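Local coordinates for protein agglutinin (Rhizoctonia solani, PDB 4G9M) that probably binds carbohydrates as a lectin of the ricin-type beta-trefoil class and forms a domain-swapped dimer, at residues Val88-Val93 and Phe99-Ala104; Thr67-Ala72 and Val124-Asn129. All coordinates share one frame; numbering follows the deposited sequence.

Interaction 1: Val88-Val93 and Phe99-Ala104; sequences VPLDIV and FAIEAA
D91 and V93 pair with E102 and A100 as the hydrogen-bonded positions of an antiparallel hairpin. Each pair exchanges two backbone bonds, the shortest of the four from A100 N to V93 O at 2.8 Å. Beyond the last regular pair, A104 N reaches P89 O, also at 2.8 Å.

Apolar contacts fill the face carrying I92 and I101. Beta-branched, these two are bulky close to the backbone and suit strands, whereas L90 reaches further, its CD1 touching I101 CG2 at 3.6 Å. With I92 CG1 beside the backbone N (chi1 -49°), I92 CD1 is carried alongside that same methyl, and I92 CG2 is turned to F99 CB, 3.6 Å away, crossing that side chain at about a right angle.

The face of D91, V93, A100 and E102 is mixed. Two buried acids approach here, D91 OD2 lying 4.1 Å from E102 OE1 with their carboxylate planes 58° apart; this closeness may favour protonation of one of them. A weak, long ion pair of D91 OD2 with R107 may ease the charge. V93 CG2 packs against the E102 carboxylate.

Strands 58-62, 109-113 and 137-141 cover L90, I92 and I101, F139 meets the F99 ring edge to face, and N56 of the second subunit packs on V93 and A100. Backbone bonds join the hairpin to V58, L111 and W137 and, through I92, to the second subunit, consistent with the domain-swapped dimer.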
loop_
_atom_site.group_PDB
_atom_site.type_symbol
_atom_site.label_atom_id
_atom_site.label_comp_id
_atom_site.label_asym_id
_atom_site.label_seq_id
_atom_site.Cartn_x
_atom_site.Cartn_y
_atom_site.Cartn_z
ATOM N N VAL B 88 16.286 5.456 -1.979
ATOM C CA VAL B 88 15.599 5.260 -0.718
ATOM C C VAL B 88 14.503 4.209 -0.939
ATOM O O VAL B 88 13.607 4.413 -1.766
ATOM C CB VAL B 88 14.969 6.577 -0.226
ATOM C CG1 VAL B 88 13.964 6.322 0.906
ATOM C CG2 VAL B 88 16.059 7.545 0.219
ATOM N N PRO B 89 14.573 3.068 -0.224
ATOM C CA PRO B 89 13.506 2.074 -0.389
ATOM C C PRO B 89 12.169 2.588 0.142
ATOM O O PRO B 89 12.140 3.299 1.149
ATOM C CB PRO B 89 14.006 0.881 0.439
ATOM C CG PRO B 89 14.872 1.534 1.525
ATOM C CD PRO B 89 15.563 2.659 0.796
ATOM N N LEU B 90 11.081 2.227 -0.541
ATOM C CA LEU B 90 9.753 2.788 -0.280
ATOM C C LEU B 90 8.729 1.679 -0.042
ATOM O O LEU B 90 8.973 0.513 -0.365
ATOM C CB LEU B 90 9.284 3.643 -1.471
ATOM C CG LEU B 90 10.292 4.677 -1.990
ATOM C CD1 LEU B 90 9.892 5.183 -3.375
ATOM C CD2 LEU B 90 10.415 5.827 -1.011
ATOM N N ASP B 91 7.593 2.066 0.531
ATOM C CA ASP B 91 6.411 1.222 0.664
ATOM C C ASP B 91 5.291 2.008 0.008
ATOM O O ASP B 91 5.128 3.198 0.289
ATOM C CB ASP B 91 6.041 1.035 2.133
ATOM C CG ASP B 91 6.833 -0.065 2.822
ATOM O OD1 ASP B 91 7.271 -1.036 2.142
ATOM O OD2 ASP B 91 6.955 0.012 4.071
ATOM N N ILE B 92 4.516 1.370 -0.867
ATOM C CA ILE B 92 3.405 2.063 -1.515
ATOM C C ILE B 92 2.121 1.671 -0.773
ATOM O O ILE B 92 1.721 0.505 -0.795
ATOM C CB ILE B 92 3.305 1.685 -3.013
ATOM C CG1 ILE B 92 4.677 1.804 -3.697
ATOM C CG2 ILE B 92 2.310 2.586 -3.716
ATOM C CD1 ILE B 92 5.330 3.194 -3.514
ATOM N N VAL B 93 1.492 2.639 -0.110
ATOM C CA VAL B 93 0.383 2.371 0.816
ATOM C C VAL B 93 -0.923 2.939 0.270
ATOM O O VAL B 93 -1.004 4.130 -0.023
ATOM C CB VAL B 93 0.652 3.022 2.215
ATOM C CG1 VAL B 93 -0.392 2.595 3.210
ATOM C CG2 VAL B 93 2.051 2.656 2.727
ATOM N N PHE B 99 -2.173 6.680 -3.691
ATOM C CA PHE B 99 -1.296 5.970 -2.775
ATOM C C PHE B 99 -0.334 6.929 -2.080
ATOM O O PHE B 99 0.151 7.889 -2.683
ATOM C CB PHE B 99 -0.463 4.928 -3.550
ATOM C CG PHE B 99 -1.277 3.801 -4.164
ATOM C CD1 PHE B 99 -1.867 3.941 -5.412
ATOM C CD2 PHE B 99 -1.451 2.608 -3.474
ATOM C CE1 PHE B 99 -2.612 2.905 -5.971
ATOM C CE2 PHE B 99 -2.203 1.574 -4.022
ATOM C CZ PHE B 99 -2.781 1.727 -5.268
ATOM N N ALA B 100 -0.037 6.653 -0.814
ATOM C CA ALA B 100 1.076 7.308 -0.140
ATOM C C ALA B 100 2.363 6.594 -0.514
ATOM O O ALA B 100 2.374 5.374 -0.719
ATOM C CB ALA B 100 0.883 7.279 1.370
ATOM N N ILE B 101 3.447 7.356 -0.625
ATOM C CA ILE B 101 4.755 6.776 -0.916
ATOM C C ILE B 101 5.650 6.993 0.287
ATOM O O ILE B 101 6.187 8.085 0.494
ATOM C CB ILE B 101 5.382 7.388 -2.178
ATOM C CG1 ILE B 101 4.451 7.158 -3.373
ATOM C CG2 ILE B 101 6.752 6.771 -2.432
ATOM C CD1 ILE B 101 4.862 7.962 -4.591
ATOM N N GLU B 102 5.767 5.947 1.097
ATOM C CA GLU B 102 6.388 6.013 2.421
ATOM C C GLU B 102 7.846 5.603 2.352
ATOM O O GLU B 102 8.188 4.669 1.638
ATOM C CB GLU B 102 5.707 4.996 3.348
ATOM C CG GLU B 102 4.874 5.528 4.472
ATOM C CD GLU B 102 4.291 4.413 5.326
ATOM O OE1 GLU B 102 4.843 3.288 5.308
ATOM O OE2 GLU B 102 3.284 4.656 6.009
ATOM N N ALA B 103 8.715 6.265 3.111
ATOM C CA ALA B 103 10.083 5.762 3.240
ATOM C C ALA B 103 10.075 4.482 4.072
ATOM O O ALA B 103 9.667 4.499 5.244
ATOM C CB ALA B 103 10.978 6.826 3.897
ATOM N N ALA B 104 10.535 3.380 3.488
ATOM C CA ALA B 104 10.398 2.062 4.109
ATOM C C ALA B 104 11.123 1.954 5.446
ATOM O O ALA B 104 10.675 1.250 6.345
ATOM C CB ALA B 104 10.879 0.982 3.168
#

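Interaction 2: Thr67-Ala72 and Val124-Asn129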
loop_
_atom_site.group_PDB
_atom_site.type_symbol
_atom_site.label_atom_id
_atom_site.label_comp_id
_atom_site.label_asym_id
_atom_site.label_seq_id
_atom_site.Cartn_x
_atom_site.Cartn_y
_atom_site.Cartn_z
ATOM N N THR B 67 18.635 7.148 -12.484
ATOM C CA THR B 67 18.834 7.293 -11.048
ATOM C C THR B 67 17.522 7.097 -10.299
ATOM O O THR B 67 16.446 7.038 -10.905
ATOM C CB THR B 67 19.475 8.634 -10.677
ATOM O OG1 THR B 67 18.680 9.720 -11.173
ATOM C CG2 THR B 67 20.875 8.731 -11.255
ATOM N N TYR B 68 17.618 7.002 -8.981
ATOM C CA TYR B 68 16.485 6.608 -8.171
ATOM C C TYR B 68 15.964 7.734 -7.301
ATOM O O TYR B 68 16.685 8.688 -6.981
ATOM C CB TYR B 68 16.889 5.453 -7.261
ATOM C CG TYR B 68 17.264 4.192 -7.993
ATOM C CD1 TYR B 68 18.545 4.016 -8.502
ATOM C CD2 TYR B 68 16.319 3.178 -8.211
ATOM C CE1 TYR B 68 18.894 2.852 -9.179
ATOM C CE2 TYR B 68 16.664 2.010 -8.895
ATOM C CZ TYR B 68 17.944 1.855 -9.369
ATOM O OH TYR B 68 18.290 0.702 -10.047
ATOM N N VAL B 69 14.712 7.600 -6.883
ATOM C CA VAL B 69 14.181 8.471 -5.831
ATOM C C VAL B 69 15.006 8.255 -4.579
ATOM O O VAL B 69 15.073 7.144 -4.051
ATOM C CB VAL B 69 12.709 8.158 -5.527
ATOM C CG1 VAL B 69 12.265 8.788 -4.185
ATOM C CG2 VAL B 69 11.842 8.642 -6.686
ATOM N N GLY B 70 15.636 9.326 -4.113
ATOM C CA GLY B 70 16.517 9.246 -2.969
ATOM C C GLY B 70 16.394 10.488 -2.126
ATOM O O GLY B 70 15.358 11.170 -2.131
ATOM N N THR B 71 17.452 10.793 -1.388
ATOM C CA THR B 71 17.404 11.919 -0.462
ATOM C C THR B 71 18.688 12.752 -0.477
ATOM O O THR B 71 19.775 12.243 -0.736
ATOM C CB THR B 71 17.077 11.443 0.972
ATOM O OG1 THR B 71 16.928 12.571 1.853
ATOM C CG2 THR B 71 18.169 10.526 1.488
ATOM N N ALA B 72 18.521 14.044 -0.214
ATOM C CA ALA B 72 19.620 15.004 -0.097
ATOM C C ALA B 72 20.440 14.848 1.179
ATOM O O ALA B 72 21.619 15.198 1.201
ATOM C CB ALA B 72 19.055 16.411 -0.146
ATOM N N VAL B 124 9.512 18.580 -3.991
ATOM C CA VAL B 124 8.981 17.400 -3.327
ATOM C C VAL B 124 9.933 17.125 -2.180
ATOM O O VAL B 124 11.153 17.164 -2.358
ATOM C CB VAL B 124 8.909 16.219 -4.288
ATOM C CG1 VAL B 124 8.531 14.951 -3.541
ATOM C CG2 VAL B 124 7.910 16.526 -5.372
ATOM N N ILE B 125 9.374 16.879 -0.999
ATOM C CA ILE B 125 10.189 16.787 0.208
ATOM C C ILE B 125 9.745 15.562 1.001
ATOM O O ILE B 125 8.648 15.052 0.784
ATOM C CB ILE B 125 10.013 18.037 1.102
ATOM C CG1 ILE B 125 8.525 18.303 1.389
ATOM C CG2 ILE B 125 10.646 19.275 0.448
ATOM C CD1 ILE B 125 8.272 19.391 2.455
ATOM N N TYR B 126 10.597 15.079 1.903
ATOM C CA TYR B 126 10.143 14.100 2.904
ATOM C C TYR B 126 9.400 14.872 3.964
ATOM O O TYR B 126 9.835 15.962 4.356
ATOM C CB TYR B 126 11.323 13.319 3.524
ATOM C CG TYR B 126 11.939 12.404 2.497
ATOM C CD1 TYR B 126 11.359 11.188 2.194
ATOM C CD2 TYR B 126 13.057 12.792 1.777
ATOM C CE1 TYR B 126 11.892 10.364 1.196
ATOM C CE2 TYR B 126 13.597 11.963 0.777
ATOM C CZ TYR B 126 13.012 10.769 0.498
ATOM O OH TYR B 126 13.535 9.957 -0.504
ATOM N N TYR B 127 8.274 14.346 4.431
ATOM C CA TYR B 127 7.503 15.086 5.439
ATOM C C TYR B 127 6.621 14.125 6.204
ATOM O O TYR B 127 6.173 13.121 5.661
ATOM C CB TYR B 127 6.628 16.134 4.761
ATOM C CG TYR B 127 6.252 17.387 5.546
ATOM C CD1 TYR B 127 7.222 18.293 6.002
ATOM C CD2 TYR B 127 4.917 17.720 5.739
ATOM C CE1 TYR B 127 6.862 19.465 6.663
ATOM C CE2 TYR B 127 4.550 18.897 6.397
ATOM C CZ TYR B 127 5.522 19.759 6.864
ATOM O OH TYR B 127 5.147 20.926 7.488
ATOM N N ASN B 128 6.357 14.445 7.461
ATOM C CA ASN B 128 5.505 13.604 8.302
ATOM C C ASN B 128 4.190 13.301 7.607
ATOM O O ASN B 128 3.550 14.203 7.066
ATOM C CB ASN B 128 5.239 14.315 9.636
ATOM C CG ASN B 128 4.562 13.416 10.646
ATOM O OD1 ASN B 128 5.205 12.570 11.261
ATOM N ND2 ASN B 128 3.260 13.598 10.829
ATOM N N ASN B 129 3.794 12.032 7.614
ATOM C CA ASN B 129 2.583 11.618 6.928
ATOM C C ASN B 129 1.381 12.101 7.719
ATOM O O ASN B 129 1.085 11.592 8.802
ATOM C CB ASN B 129 2.539 10.091 6.750
ATOM C CG ASN B 129 1.403 9.632 5.847
ATOM O OD1 ASN B 129 0.707 10.448 5.238
ATOM N ND2 ASN B 129 1.217 8.308 5.745
#
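Strand 122-128 and the short strand 68-71 belong to the same antiparallel sheet of this beta-trefoil lectin, but they are not paired with each other. At their closest, T71 and Y126, the CA atoms are 8.3 Å apart, and one long side chain spans the gap. Y126 is that side chain: its CG stands beside the backbone N, anti to the carbonyl carbon (chi1 -69°), which sends the ring toward strand 68-71.

The tyrosine hydroxyl donates a hydrogen bond to the backbone carbonyl of G70, Y126 OH to G70 O, 2.7 Å. The carbonyl oxygen lies in the plane of the ring, at its hydroxyl edge. Seen from the carbonyl, the hydroxyl sits above the carbonyl plane, 69° out of it, with a C=O...OH angle of 108°, so it does not use a lone-pair direction. The bond gives the buried phenol a polar partner, and a tyrosine suits the place because its flat ring carries a hydroxyl far enough to reach the other backbone. G70 has no side chain to contribute, and only its main chain is used.

T71 adds a contact beside this bond. Its CB approaches CE2 of Y126 at 3.5 Å, obliquely to the ring, and OG1 is 3.6 Å from the same carbon. T71 OG1 has its hydrogen bond with S73 O. V69 CG1 lies 4.1 Å from Y126 OH.

V81, from the strand that pairs with 68-71, and L111, from the strand that pairs with 122-128, also touch Y126. The arrangement is that of a buried tyrosine bonding to a main-chain carbonyl, and so joining two strands of the beta-trefoil that are not paired with each other.

After the strands up to 58-62, the chain reaches 68-71, the first half of interaction 2, and then runs through strand 81-84 into segment 88-93. A short turn leads to segment 99-104, where interaction 1 closes a local hairpin. The chain continues through strand 109-113 to segment 124-129, and only there is the long loop of interaction 2 closed, so the hairpin lies wholly within it. The contact centres are 10 Å apart. V88 joins them: its N is probably hydrogen-bonded to V69 O, and its CG2 packs on Y126 OH and G70 CA. V88 thus ties the 90-94/99-103 hairpin to strands 68-71 and 122-128 of the trefoil.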